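Esterase/lipase (Lactobacillus rhamnosus, PDB 4N5H) probably hydrolyses carboxylic esters, and may also transfer their acyl groups, as an esterase of the alpha/beta hydrolase fold. Local coordinates at residues A[89-92]-A[93-96]. The protein carries 1 engineered substitution. Residues are numbered along the deposited sequence; the frame is centred on the assembly and turned at random. Where two conformers were deposited one is given.
Sequences CRYL and ASQG
Tyr91 and Gln95 pack against each other at the C-terminal end of helix 86-94, the amide lying almost parallel to the phenol ring, with planes 9° apart. The Gln95 chain is bent at its second torsion, about CB-CG (chi2 -50°), which folds it back along the ring: its CG makes an off-centre CH-pi contact 4.2 Å from the centroid of the Tyr91 ring, and its CD comes within 3.6 Å of Tyr91 OH. The rotation of the amide is also held by Gln95 NE2, which donates a nearly straight, in-plane hydrogen bond of 3.1 Å to Ser94 OG. That hydroxyl in turn donates a hydrogen bond to the carbonyl of Tyr91, OG to O 2.7 Å, so a short chain of hydrogen bonds links the amide to the backbone. Replacing Gln95 by an alanine removes both the CG contact over the ring and the amide alongside it, which would probably leave Ser94 OG without this donor and that side of Tyr91 less well packed. The tightly packed part is the helical backbone: Ala93 N bonds to Cys89 O at 3.0 Å, Ser94 N to Arg90 O at 2.8 Å. Beyond it the winding tightens, Gln95 N pairing chiefly with Leu92 O (3.1 Å) and weakly with Tyr91 O, before Gly96 leaves the helix with positive phi. Whereas Cys89, Tyr91, Leu92 and Ala93 are buried, Ser94 and Gln95 remain partly open to solvent. In the beta-alpha-beta unit of strands 66-72 and 98-102, this connecting helix rests Ala93 on Tyr56 of strand 52-58, while Tyr91, Leu92 and Gln95 meet helix 288-311.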
loop_
_atom_site.group_PDB
_atom_site.type_symbol
_atom_site.label_atom_id
_atom_site.label_comp_id
_atom_site.label_asym_id
_atom_site.label_seq_id
_atom_site.Cartn_x
_atom_site.Cartn_y
_atom_site.Cartn_z
ATOM N N CYS A 89 16.161 4.683 -11.835
ATOM C CA CYS A 89 17.389 4.524 -11.030
ATOM C C CYS A 89 17.528 3.128 -10.467
ATOM O O CYS A 89 18.628 2.567 -10.464
ATOM C CB CYS A 89 17.468 5.573 -9.942
ATOM S SG CYS A 89 17.797 7.266 -10.551
ATOM N N ARG A 90 16.440 2.549 -9.925
ATOM C CA ARG A 90 16.530 1.169 -9.430
ATOM C C ARG A 90 16.918 0.221 -10.548
ATOM O O ARG A 90 17.725 -0.723 -10.357
ATOM C CB ARG A 90 15.165 0.721 -8.890
ATOM C CG ARG A 90 14.712 1.402 -7.608
ATOM C CD ARG A 90 13.214 1.173 -7.333
ATOM N NE ARG A 90 12.909 1.699 -6.004
ATOM C CZ ARG A 90 11.721 2.275 -5.654
ATOM N NH1 ARG A 90 10.686 2.352 -6.462
ATOM N NH2 ARG A 90 11.556 2.725 -4.434
ATOM N N TYR A 91 16.328 0.419 -11.728
ATOM C CA TYR A 91 16.696 -0.450 -12.851
ATOM C C TYR A 91 18.212 -0.402 -13.111
ATOM O O TYR A 91 18.898 -1.430 -13.221
ATOM C CB TYR A 91 15.930 -0.201 -14.178
ATOM C CG TYR A 91 16.461 -1.112 -15.228
ATOM C CD1 TYR A 91 16.131 -2.498 -15.206
ATOM C CD2 TYR A 91 17.334 -0.644 -16.213
ATOM C CE1 TYR A 91 16.694 -3.343 -16.127
ATOM C CE2 TYR A 91 17.888 -1.543 -17.124
ATOM C CZ TYR A 91 17.579 -2.865 -17.047
ATOM O OH TYR A 91 18.085 -3.763 -17.982
ATOM N N LEU A 92 18.729 0.789 -13.236
ATOM C CA LEU A 92 20.169 0.877 -13.514
ATOM C C LEU A 92 20.973 0.208 -12.406
ATOM O O LEU A 92 21.920 -0.528 -12.680
ATOM C CB LEU A 92 20.562 2.332 -13.726
ATOM C CG LEU A 92 19.859 3.108 -14.807
ATOM C CD1 LEU A 92 20.283 4.566 -14.802
ATOM C CD2 LEU A 92 20.103 2.390 -16.168
ATOM N N ALA A 93 20.632 0.460 -11.144
ATOM C CA ALA A 93 21.335 -0.165 -10.008
ATOM C C ALA A 93 21.265 -1.695 -10.053
ATOM O O ALA A 93 22.265 -2.366 -9.756
ATOM C CB ALA A 93 20.741 0.329 -8.653
ATOM N N SER A 94 20.140 -2.214 -10.489
ATOM C CA SER A 94 19.942 -3.659 -10.534
ATOM C C SER A 94 20.916 -4.345 -11.516
ATOM O O SER A 94 21.136 -5.568 -11.390
ATOM C CB SER A 94 18.482 -4.039 -10.935
ATOM O OG SER A 94 18.253 -3.884 -12.335
ATOM N N GLN A 95 21.449 -3.599 -12.439
ATOM C CA GLN A 95 22.435 -4.050 -13.433
ATOM C C GLN A 95 23.856 -4.050 -12.897
ATOM O O GLN A 95 24.769 -4.464 -13.674
ATOM C CB GLN A 95 22.260 -3.295 -14.729
ATOM C CG GLN A 95 20.913 -3.437 -15.393
ATOM C CD GLN A 95 20.525 -4.890 -15.517
ATOM O OE1 GLN A 95 21.117 -5.609 -16.316
ATOM N NE2 GLN A 95 19.540 -5.322 -14.762
ATOM N N GLY A 96 24.086 -3.702 -11.648
ATOM C CA GLY A 96 25.369 -3.735 -11.026
ATOM C C GLY A 96 26.093 -2.400 -10.871
ATOM O O GLY A 96 27.346 -2.301 -10.990
#